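Local coordinates for core protein VP4 (Bluetongue virus, PDB 2JHP), which caps the viral messenger RNA inside the virus core, as a multifunctional RNA-capping enzyme, at residues K149-P154 against L398-D403; D184-S189 against S302-H307; H351-A356 against F387-I392. All blocks are in the same frame, centred on the assembly; numbering follows the deposited sequence.

Interaction 1: K149-P154 against L398-D403; sequences KIYGMP and LLHESD. With SAH (S-adenosyl-L-homocysteine), chain B.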
loop_
_atom_site.group_PDB
_atom_site.type_symbol
_atom_site.label_atom_id
_atom_site.label_comp_id
_atom_site.label_asym_id
_atom_site.label_seq_id
_atom_site.Cartn_x
_atom_site.Cartn_y
_atom_site.Cartn_z
ATOM N N LYS A 149 -6.598 -9.545 9.130
ATOM C CA LYS A 149 -6.991 -8.570 10.136
ATOM C C LYS A 149 -6.316 -7.252 9.771
ATOM O O LYS A 149 -5.083 -7.162 9.739
ATOM C CB LYS A 149 -6.550 -9.025 11.534
ATOM C CG LYS A 149 -7.076 -10.403 11.982
ATOM C CD LYS A 149 -8.585 -10.409 12.161
ATOM C CE LYS A 149 -9.130 -11.830 12.208
ATOM N NZ LYS A 149 -10.583 -11.884 11.851
ATOM N N ILE A 150 -7.132 -6.243 9.465
ATOM C CA ILE A 150 -6.642 -4.977 8.925
ATOM C C ILE A 150 -6.721 -3.852 9.959
ATOM O O ILE A 150 -7.815 -3.442 10.369
ATOM C CB ILE A 150 -7.425 -4.570 7.648
ATOM C CG1 ILE A 150 -7.439 -5.693 6.590
ATOM C CG2 ILE A 150 -6.917 -3.245 7.099
ATOM C CD1 ILE A 150 -6.073 -6.302 6.209
ATOM N N TYR A 151 -5.549 -3.365 10.364
ATOM C CA TYR A 151 -5.408 -2.289 11.337
ATOM C C TYR A 151 -4.785 -1.045 10.732
ATOM O O TYR A 151 -4.127 -1.084 9.685
ATOM C CB TYR A 151 -4.512 -2.713 12.492
ATOM C CG TYR A 151 -4.893 -4.013 13.167
ATOM C CD1 TYR A 151 -4.166 -5.188 12.931
ATOM C CD2 TYR A 151 -5.958 -4.075 14.066
ATOM C CE1 TYR A 151 -4.500 -6.386 13.564
ATOM C CE2 TYR A 151 -6.286 -5.290 14.700
ATOM C CZ TYR A 151 -5.556 -6.420 14.435
ATOM O OH TYR A 151 -5.904 -7.576 15.061
ATOM N N GLY A 152 -4.977 0.061 11.436
ATOM C CA GLY A 152 -4.474 1.364 11.014
ATOM C C GLY A 152 -4.974 2.477 11.912
ATOM O O GLY A 152 -5.622 2.233 12.938
ATOM N N MET A 153 -4.650 3.703 11.521
ATOM C CA MET A 153 -5.195 4.902 12.158
ATOM C C MET A 153 -5.570 5.895 11.053
ATOM O O MET A 153 -4.898 6.903 10.852
ATOM C CB MET A 153 -4.193 5.495 13.151
ATOM C CG MET A 153 -3.654 4.483 14.133
ATOM S SD MET A 153 -2.861 5.222 15.542
ATOM C CE MET A 153 -4.255 5.400 16.657
ATOM N N PRO A 154 -6.628 5.573 10.295
ATOM C CA PRO A 154 -7.005 6.405 9.162
ATOM C C PRO A 154 -7.674 7.688 9.615
ATOM O O PRO A 154 -8.181 7.745 10.738
ATOM C CB PRO A 154 -7.984 5.517 8.389
ATOM C CG PRO A 154 -8.561 4.618 9.410
ATOM C CD PRO A 154 -7.513 4.398 10.443
ATOM N N LEU A 398 2.988 0.418 16.277
ATOM C CA LEU A 398 4.182 0.381 17.124
ATOM C C LEU A 398 3.864 -0.144 18.510
ATOM O O LEU A 398 4.729 -0.705 19.172
ATOM C CB LEU A 398 4.816 1.765 17.244
ATOM C CG LEU A 398 5.156 2.529 15.966
ATOM C CD1 LEU A 398 5.292 4.014 16.267
ATOM C CD2 LEU A 398 6.408 1.981 15.310
ATOM N N LEU A 399 2.620 0.026 18.947
ATOM C CA LEU A 399 2.235 -0.340 20.312
ATOM C C LEU A 399 1.464 -1.651 20.381
ATOM O O LEU A 399 1.183 -2.153 21.464
ATOM C CB LEU A 399 1.414 0.785 20.952
ATOM C CG LEU A 399 2.051 2.178 21.025
ATOM C CD1 LEU A 399 0.973 3.246 21.211
ATOM C CD2 LEU A 399 3.095 2.229 22.137
ATOM N N HIS A 400 1.127 -2.203 19.224
ATOM C CA HIS A 400 0.347 -3.425 19.169
ATOM C C HIS A 400 1.255 -4.652 19.255
ATOM O O HIS A 400 2.178 -4.814 18.448
ATOM C CB HIS A 400 -0.485 -3.442 17.886
ATOM C CG HIS A 400 -1.347 -4.654 17.735
ATOM N ND1 HIS A 400 -0.966 -5.750 16.992
ATOM C CD2 HIS A 400 -2.574 -4.942 18.230
ATOM C CE1 HIS A 400 -1.918 -6.664 17.041
ATOM N NE2 HIS A 400 -2.907 -6.197 17.784
ATOM N N GLU A 401 1.004 -5.501 20.250
ATOM C CA GLU A 401 1.678 -6.794 20.338
ATOM C C GLU A 401 0.782 -7.862 19.710
ATOM O O GLU A 401 -0.371 -8.014 20.100
ATOM C CB GLU A 401 2.035 -7.147 21.789
ATOM C CG GLU A 401 3.101 -8.246 21.908
ATOM C CD GLU A 401 3.815 -8.263 23.257
ATOM O OE1 GLU A 401 4.141 -7.175 23.783
ATOM O OE2 GLU A 401 4.064 -9.371 23.784
ATOM N N SER A 402 1.315 -8.591 18.733
ATOM C CA SER A 402 0.510 -9.522 17.948
ATOM C C SER A 402 0.831 -10.987 18.182
ATOM O O SER A 402 1.935 -11.340 18.585
ATOM C CB SER A 402 0.614 -9.202 16.458
ATOM O OG SER A 402 1.892 -8.726 16.106
ATOM N N ASP A 403 -0.158 -11.835 17.925
ATOM C CA ASP A 403 -0.010 -13.281 18.039
ATOM C C ASP A 403 0.152 -13.918 16.664
ATOM O O ASP A 403 0.644 -15.045 16.542
ATOM C CB ASP A 403 -1.241 -13.884 18.722
ATOM C CG ASP A 403 -1.249 -13.659 20.227
ATOM O OD1 ASP A 403 -0.151 -13.618 20.837
ATOM O OD2 ASP A 403 -2.361 -13.549 20.801
HETATM N N SAH B . -0.079 0.505 4.647
HETATM C CA SAH B . -0.806 0.984 3.429
HETATM C CB SAH B . -1.070 2.492 3.383
HETATM C CG SAH B . -0.164 3.449 4.135
HETATM S SD SAH B . -0.901 5.105 4.192
HETATM C C SAH B . -0.165 0.507 2.135
HETATM O O SAH B . 0.252 -0.649 2.033
HETATM O OXT SAH B . -0.081 1.248 1.156
HETATM C "C5'" SAH B . -0.241 5.343 5.867
HETATM C "C4'" SAH B . -1.296 5.191 6.949
HETATM O "O4'" SAH B . -0.728 4.670 8.134
HETATM C "C3'" SAH B . -1.955 6.518 7.313
HETATM O "O3'" SAH B . -3.343 6.259 7.448
HETATM C "C2'" SAH B . -1.376 6.867 8.676
HETATM O "O2'" SAH B . -2.285 7.542 9.504
HETATM C "C1'" SAH B . -1.077 5.482 9.250
HETATM N N9 SAH B . -0.028 5.500 10.295
HETATM C C8 SAH B . 1.102 6.283 10.336
HETATM N N7 SAH B . 1.792 5.991 11.469
HETATM C C5 SAH B . 1.121 5.034 12.153
HETATM C C6 SAH B . 1.373 4.367 13.355
HETATM N N6 SAH B . 2.466 4.646 14.062
HETATM N N1 SAH B . 0.492 3.404 13.810
HETATM C C2 SAH B . -0.641 3.102 13.074
HETATM N N3 SAH B . -0.894 3.758 11.882
HETATM C C4 SAH B . -0.030 4.713 11.425
#
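Tyr151 and His400 are the residues through which strand 149-152 meets the loop 398-403, and they do so with their rings. The closest atoms are Tyr151 CZ and His400 NE2, 4.3 Å apart, and the ring centroids stand 5.0 Å from each other with planes at 39°, an oblique meeting that is neither a stack nor an edge-to-face pair. With only 70 Å² buried, both sides summed, the direct contact is slight. What the two segments share beyond it is the S-adenosyl-L-homocysteine, whose adenine has Met153 over one face and Leu398 beside its amino group.

Met153 can be followed outward over that face of the base. Its CB is 3.9 Å from the ligand's N3. CG, placed beside the backbone N by chi1 of -51°, comes closer, with 3.5 Å to the ligand's C2. SD then sits above C2 at 3.9 Å, and the bend at chi3 (89°) turns CE away from the base. The backbone of Met153 does the polar work, its O accepting a hydrogen bond from the ribose O2' at 3.0 Å. From the loop, Leu398 CD1 reaches N6 of the adenine at 3.6 Å, so the amino end of the base meets a methyl group.

The ribose is met just past the end of the second strand, the place where class I methyltransferases commonly hold it, here through a backbone carbonyl; the strand order 3-2-1-4-5-7-6 is consistent with that fold. Asn396 OD1 bonds both the ligand and Leu398 N, which ties the start of the loop to the ligand site. His133, just past strand 131-132, stacks on Tyr151 and also meets His400. Strand 149-152 runs between strands 131-132 and 393-394, with helix 137-141 packed on Ile150.

Interaction 2: D184-S189 against S302-H307; sequences DYIVYS and SALIKH. With GUN (guanine), chain D.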
loop_
_atom_site.group_PDB
_atom_site.type_symbol
_atom_site.label_atom_id
_atom_site.label_comp_id
_atom_site.label_asym_id
_atom_site.label_seq_id
_atom_site.Cartn_x
_atom_site.Cartn_y
_atom_site.Cartn_z
ATOM N N ASP A 184 -21.147 1.331 -1.364
ATOM C CA ASP A 184 -19.689 1.371 -1.502
ATOM C C ASP A 184 -18.899 1.388 -0.201
ATOM O O ASP A 184 -17.906 0.666 -0.082
ATOM C CB ASP A 184 -19.250 2.562 -2.338
ATOM C CG ASP A 184 -19.292 2.284 -3.802
ATOM O OD1 ASP A 184 -19.450 1.107 -4.181
ATOM O OD2 ASP A 184 -19.169 3.256 -4.577
ATOM N N TYR A 185 -19.310 2.227 0.759
ATOM C CA TYR A 185 -18.607 2.290 2.035
ATOM C C TYR A 185 -19.131 1.338 3.122
ATOM O O TYR A 185 -18.419 1.041 4.074
ATOM C CB TYR A 185 -18.535 3.723 2.537
ATOM C CG TYR A 185 -19.849 4.309 2.975
ATOM C CD1 TYR A 185 -20.399 3.995 4.215
ATOM C CD2 TYR A 185 -20.529 5.213 2.164
ATOM C CE1 TYR A 185 -21.606 4.544 4.619
ATOM C CE2 TYR A 185 -21.724 5.768 2.562
ATOM C CZ TYR A 185 -22.258 5.432 3.792
ATOM O OH TYR A 185 -23.448 5.992 4.200
ATOM N N ILE A 186 -20.369 0.878 3.011
ATOM C CA ILE A 186 -20.898 0.002 4.054
ATOM C C ILE A 186 -20.616 -1.477 3.778
ATOM O O ILE A 186 -20.401 -2.235 4.711
ATOM C CB ILE A 186 -22.414 0.255 4.339
ATOM C CG1 ILE A 186 -22.832 -0.286 5.717
ATOM C CG2 ILE A 186 -23.288 -0.331 3.227
ATOM C CD1 ILE A 186 -22.256 0.453 6.924
ATOM N N VAL A 187 -20.619 -1.885 2.509
ATOM C CA VAL A 187 -20.393 -3.295 2.156
ATOM C C VAL A 187 -18.898 -3.622 2.168
ATOM O O VAL A 187 -18.136 -3.095 1.358
ATOM C CB VAL A 187 -20.997 -3.665 0.774
ATOM C CG1 VAL A 187 -20.716 -5.140 0.421
ATOM C CG2 VAL A 187 -22.497 -3.375 0.726
ATOM N N TYR A 188 -18.486 -4.477 3.100
ATOM C CA TYR A 188 -17.090 -4.969 3.149
ATOM C C TYR A 188 -16.926 -6.410 3.675
ATOM O O TYR A 188 -16.328 -7.238 3.011
ATOM C CB TYR A 188 -16.172 -4.008 3.924
ATOM C CG TYR A 188 -14.801 -4.594 4.174
ATOM C CD1 TYR A 188 -13.896 -4.814 3.110
ATOM C CD2 TYR A 188 -14.400 -4.958 5.458
ATOM C CE1 TYR A 188 -12.651 -5.357 3.317
ATOM C CE2 TYR A 188 -13.136 -5.514 5.671
ATOM C CZ TYR A 188 -12.280 -5.704 4.587
ATOM O OH TYR A 188 -11.028 -6.242 4.779
ATOM N N SER A 189 -17.435 -6.675 4.875
ATOM C CA SER A 189 -17.241 -7.971 5.544
ATOM C C SER A 189 -18.513 -8.775 5.740
ATOM O O SER A 189 -18.444 -9.944 6.107
ATOM C CB SER A 189 -16.500 -7.822 6.893
ATOM O OG SER A 189 -17.303 -7.203 7.884
ATOM N N SER A 302 -24.011 -4.911 12.196
ATOM C CA SER A 302 -24.112 -3.483 11.930
ATOM C C SER A 302 -25.379 -3.133 11.170
ATOM O O SER A 302 -25.971 -3.980 10.507
ATOM C CB SER A 302 -22.888 -2.998 11.141
ATOM O OG SER A 302 -22.534 -3.923 10.121
ATOM N N ALA A 303 -25.788 -1.876 11.272
ATOM C CA ALA A 303 -26.952 -1.391 10.552
ATOM C C ALA A 303 -26.671 -0.015 9.978
ATOM O O ALA A 303 -25.956 0.790 10.586
ATOM C CB ALA A 303 -28.166 -1.349 11.465
ATOM N N LEU A 304 -27.220 0.240 8.796
ATOM C CA LEU A 304 -27.215 1.589 8.235
ATOM C C LEU A 304 -28.649 2.048 7.956
ATOM O O LEU A 304 -29.324 1.505 7.078
ATOM C CB LEU A 304 -26.356 1.654 6.972
ATOM C CG LEU A 304 -25.825 3.032 6.562
ATOM C CD1 LEU A 304 -24.840 3.613 7.580
ATOM C CD2 LEU A 304 -25.164 2.919 5.215
ATOM N N ILE A 305 -29.105 3.041 8.714
ATOM C CA ILE A 305 -30.485 3.523 8.610
ATOM C C ILE A 305 -30.609 4.903 7.933
ATOM O O ILE A 305 -29.801 5.809 8.168
ATOM C CB ILE A 305 -31.183 3.569 10.011
ATOM C CG1 ILE A 305 -30.800 2.352 10.889
ATOM C CG2 ILE A 305 -32.705 3.737 9.864
ATOM C CD1 ILE A 305 -31.337 0.990 10.431
ATOM N N LYS A 306 -31.631 5.043 7.095
ATOM C CA LYS A 306 -32.007 6.327 6.510
ATOM C C LYS A 306 -32.272 7.345 7.617
ATOM O O LYS A 306 -32.919 7.028 8.616
ATOM C CB LYS A 306 -33.260 6.147 5.660
ATOM C CG LYS A 306 -33.482 7.207 4.607
ATOM C CD LYS A 306 -34.932 7.176 4.120
ATOM C CE LYS A 306 -35.039 7.454 2.630
ATOM N NZ LYS A 306 -34.146 8.561 2.215
ATOM N N HIS A 307 -31.769 8.562 7.448
ATOM C CA HIS A 307 -31.889 9.559 8.498
ATOM C C HIS A 307 -32.215 10.951 7.974
ATOM O O HIS A 307 -31.318 11.773 7.792
ATOM C CB HIS A 307 -30.601 9.609 9.323
ATOM C CG HIS A 307 -30.759 10.290 10.645
ATOM N ND1 HIS A 307 -30.520 11.635 10.820
ATOM C CD2 HIS A 307 -31.136 9.811 11.855
ATOM C CE1 HIS A 307 -30.738 11.955 12.084
ATOM N NE2 HIS A 307 -31.118 10.869 12.731
HETATM N N9 GUN D . -12.156 4.370 -1.873
HETATM C C8 GUN D . -11.239 3.581 -2.438
HETATM N N7 GUN D . -11.719 2.340 -2.539
HETATM C C5 GUN D . -12.950 2.337 -2.041
HETATM C C6 GUN D . -13.904 1.334 -1.896
HETATM O O6 GUN D . -13.667 0.184 -2.270
HETATM N N1 GUN D . -15.142 1.667 -1.320
HETATM C C2 GUN D . -15.355 3.005 -0.907
HETATM N N2 GUN D . -16.505 3.344 -0.355
HETATM N N3 GUN D . -14.413 3.952 -1.066
HETATM C C4 GUN D . -13.230 3.638 -1.619
#
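Segment 184-189 carries the last turn of helix 178-186, and Val187 is the first residue to leave helical backbone angles; segment 302-307 is extended throughout. The two come nearest at Ile186 and Leu304, whose CA atoms are 7.7 Å apart, too far for backbone pairing, so that side chains fill the gap. This is helix-on-sheet packing in a Rossmann-like methyltransferase fold: strand 302-308 is the fifth strand of a sheet ordered 3-2-1-4-5-7-6, and helix 178-186 directly precedes its first strand, 192-196.

Leu304 points at the helix, and its CD2 methyl is the focus of a contact that buries 162 Å² in all. Chi1 of -158° sets its CG anti to the backbone N. CD2 then lies 3.9 Å from Ile186 CB, while Leu304 CD1 meets Ile186 CD1 at 4.1 Å; the two aliphatic chains run past each other in opposite directions. Tyr185 crosses the leucine at about a right angle and brings its far end to the same methyl, with 3.7 Å from Tyr185 OH to Leu304 CD2 and 4.0 Å from its CE1. Its ring leaves the helix between backbone N and carbonyl carbon (chi1 69°), which carries it across to the strand, with Leu386 and Leu390 of helix 380-391 also against it.

The same turn also borders a guanine pocket, to which Asp184 and Tyr185 both belong. Asp184 O is a shared acceptor there: guanine N2 donates to it at 3.0 Å and N1 at 3.2 Å, the N2 bond being the straighter at 153°.

Interaction 3: H351-A356 against F387-I392; sequences HMHPDA and FEHLHI. With GUN (guanine), chain D.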
loop_
_atom_site.group_PDB
_atom_site.type_symbol
_atom_site.label_atom_id
_atom_site.label_comp_id
_atom_site.label_asym_id
_atom_site.label_seq_id
_atom_site.Cartn_x
_atom_site.Cartn_y
_atom_site.Cartn_z
ATOM N N HIS A 351 -15.598 -3.300 18.163
ATOM C CA HIS A 351 -15.927 -2.933 19.545
ATOM C C HIS A 351 -15.544 -1.493 19.899
ATOM O O HIS A 351 -16.239 -0.857 20.678
ATOM C CB HIS A 351 -15.450 -3.976 20.580
ATOM C CG HIS A 351 -14.052 -3.773 21.090
ATOM N ND1 HIS A 351 -13.786 -3.355 22.379
ATOM C CD2 HIS A 351 -12.845 -3.978 20.508
ATOM C CE1 HIS A 351 -12.478 -3.289 22.561
ATOM N NE2 HIS A 351 -11.884 -3.665 21.443
ATOM N N MET A 352 -14.488 -0.967 19.277
ATOM C CA MET A 352 -14.065 0.426 19.489
ATOM C C MET A 352 -15.140 1.450 19.143
ATOM O O MET A 352 -15.180 2.527 19.732
ATOM C CB MET A 352 -12.763 0.746 18.741
ATOM C CG MET A 352 -11.484 0.199 19.406
ATOM S SD MET A 352 -11.437 0.405 21.204
ATOM C CE MET A 352 -9.798 -0.235 21.571
ATOM N N HIS A 353 -16.002 1.120 18.184
ATOM C CA HIS A 353 -17.179 1.940 17.900
ATOM C C HIS A 353 -18.211 1.652 18.976
ATOM O O HIS A 353 -18.594 0.498 19.169
ATOM C CB HIS A 353 -17.747 1.626 16.515
ATOM C CG HIS A 353 -16.735 1.744 15.420
ATOM N ND1 HIS A 353 -16.387 2.953 14.857
ATOM C CD2 HIS A 353 -15.979 0.806 14.801
ATOM C CE1 HIS A 353 -15.469 2.753 13.930
ATOM N NE2 HIS A 353 -15.203 1.459 13.877
ATOM N N PRO A 354 -18.644 2.695 19.707
ATOM C CA PRO A 354 -19.596 2.461 20.804
ATOM C C PRO A 354 -20.902 1.813 20.336
ATOM O O PRO A 354 -21.444 2.189 19.292
ATOM C CB PRO A 354 -19.847 3.860 21.378
ATOM C CG PRO A 354 -19.346 4.814 20.375
ATOM C CD PRO A 354 -18.282 4.117 19.576
ATOM N N ASP A 355 -21.363 0.828 21.106
ATOM C CA ASP A 355 -22.662 0.166 20.928
ATOM C C ASP A 355 -23.735 1.197 20.599
ATOM O O ASP A 355 -23.715 2.306 21.139
ATOM C CB ASP A 355 -23.045 -0.554 22.228
ATOM C CG ASP A 355 -23.385 -2.023 22.014
ATOM O OD1 ASP A 355 -24.274 -2.339 21.185
ATOM O OD2 ASP A 355 -22.756 -2.871 22.693
ATOM N N ALA A 356 -24.669 0.848 19.719
ATOM C CA ALA A 356 -25.701 1.809 19.343
ATOM C C ALA A 356 -26.578 2.077 20.538
ATOM O O ALA A 356 -27.049 1.141 21.193
ATOM C CB ALA A 356 -26.523 1.321 18.166
ATOM N N PHE A 387 -15.492 4.414 4.625
ATOM C CA PHE A 387 -15.057 3.057 4.387
ATOM C C PHE A 387 -13.982 2.621 5.379
ATOM O O PHE A 387 -14.137 1.601 6.051
ATOM C CB PHE A 387 -14.521 2.945 2.951
ATOM C CG PHE A 387 -14.296 1.537 2.492
ATOM C CD1 PHE A 387 -15.318 0.605 2.550
ATOM C CD2 PHE A 387 -13.068 1.155 1.964
ATOM C CE1 PHE A 387 -15.122 -0.685 2.118
ATOM C CE2 PHE A 387 -12.860 -0.138 1.506
ATOM C CZ PHE A 387 -13.892 -1.063 1.582
ATOM N N GLU A 388 -12.906 3.407 5.467
ATOM C CA GLU A 388 -11.763 3.097 6.327
ATOM C C GLU A 388 -12.116 3.137 7.812
ATOM O O GLU A 388 -11.570 2.378 8.620
ATOM C CB GLU A 388 -10.623 4.071 6.062
ATOM C CG GLU A 388 -9.986 3.944 4.666
ATOM C CD GLU A 388 -9.118 5.144 4.276
ATOM O OE1 GLU A 388 -9.193 6.199 4.951
ATOM O OE2 GLU A 388 -8.354 5.025 3.287
ATOM N N HIS A 389 -13.033 4.024 8.175
ATOM C CA HIS A 389 -13.368 4.186 9.563
ATOM C C HIS A 389 -14.255 3.057 10.056
ATOM O O HIS A 389 -14.131 2.605 11.199
ATOM C CB HIS A 389 -14.008 5.544 9.833
ATOM C CG HIS A 389 -14.187 5.822 11.290
ATOM N ND1 HIS A 389 -15.424 6.001 11.868
ATOM C CD2 HIS A 389 -13.286 5.879 12.302
ATOM C CE1 HIS A 389 -15.277 6.194 13.166
ATOM N NE2 HIS A 389 -13.989 6.117 13.457
ATOM N N LEU A 390 -15.151 2.605 9.194
ATOM C CA LEU A 390 -16.079 1.557 9.562
ATOM C C LEU A 390 -15.401 0.184 9.641
ATOM O O LEU A 390 -15.743 -0.629 10.511
ATOM C CB LEU A 390 -17.280 1.532 8.611
ATOM C CG LEU A 390 -18.218 2.758 8.665
ATOM C CD1 LEU A 390 -19.348 2.625 7.672
ATOM C CD2 LEU A 390 -18.791 3.027 10.065
ATOM N N HIS A 391 -14.412 -0.042 8.775
ATOM C CA HIS A 391 -13.944 -1.387 8.480
ATOM C C HIS A 391 -12.495 -1.688 8.869
ATOM O O HIS A 391 -12.005 -2.774 8.576
ATOM C CB HIS A 391 -14.171 -1.703 6.983
ATOM C CG HIS A 391 -15.596 -1.557 6.550
ATOM N ND1 HIS A 391 -16.617 -2.288 7.109
ATOM C CD2 HIS A 391 -16.169 -0.764 5.615
ATOM C CE1 HIS A 391 -17.760 -1.948 6.544
ATOM N NE2 HIS A 391 -17.514 -1.027 5.630
ATOM N N ILE A 392 -11.815 -0.736 9.503
ATOM C CA ILE A 392 -10.437 -0.943 9.971
ATOM C C ILE A 392 -10.414 -0.828 11.489
ATOM O O ILE A 392 -10.984 0.105 12.066
ATOM C CB ILE A 392 -9.458 0.111 9.383
ATOM C CG1 ILE A 392 -9.198 -0.148 7.901
ATOM C CG2 ILE A 392 -8.140 0.152 10.158
ATOM C CD1 ILE A 392 -8.629 1.049 7.143
HETATM N N9 GUN D . -12.156 4.370 -1.873
HETATM C C8 GUN D . -11.239 3.581 -2.438
HETATM N N7 GUN D . -11.719 2.340 -2.539
HETATM C C5 GUN D . -12.950 2.337 -2.041
HETATM C C6 GUN D . -13.904 1.334 -1.896
HETATM O O6 GUN D . -13.667 0.184 -2.270
HETATM N N1 GUN D . -15.142 1.667 -1.320
HETATM C C2 GUN D . -15.355 3.005 -0.907
HETATM N N2 GUN D . -16.505 3.344 -0.355
HETATM N N3 GUN D . -14.413 3.952 -1.066
HETATM C C4 GUN D . -13.230 3.638 -1.619
#
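His353 gives most to this contact, 80 Å² of its surface being covered by segment 387-392, against 31 Å² for His389 and 17 Å² for Leu390. Its ring leads with the CE1 corner. That atom stands over one face of the His389 imidazole, offset toward the rim and 3.5 Å from His389 CE1. Planes at 85° and centroids 4.8 Å apart make the pair T-shaped, the edge belonging to His353. The His389 ring is brought beneath this edge by a CG anti to its backbone N (chi1 -172°).

The same edge faces the backbone of the helix end: His389 O lies near the imidazole plane, 3.0 Å from His353 CE1. Leu390 O is more distant, 4.0 Å from NE2, and is bonded instead by Arg350. Next to CE1, the ring's ND1 is hydrogen-bonded to Tyr322 OH, which helps to set the ring's rotation. Phe387, one turn before Leu390, lays a ring face on guanine, N1 being 3.8 Å above its centre.

Chemically, the imidazole turns its CE1 and NE2 edge to a carbonyl oxygen and CE1 to a pi face, consistent with electrostatic attraction linking the 351-356 loop to the end of helix 380-391.

From the N terminus, residues 149-154 come first, and interaction 1 closes over the 243 residues that follow them. Interactions 2 and 3 nest within that loop, in series and without crossing: 184-189 meets 302-307 across 112 residues, then 351-356 meets 387-392 across 30. The sheet holding strands 192-196 to 335-341 is thus inserted between strands 149-152 and 393-394 of the other methyltransferase-like sheet. The junction is physical too. Interactions 2 and 3 share a guanine, and Tyr185 O lies 2.7 Å from His391 NE2, probably a hydrogen bond, joining helices 178-186 and 380-391. Toward interaction 1, Ile392 CG2 packs 3.4 Å from Gly152 N.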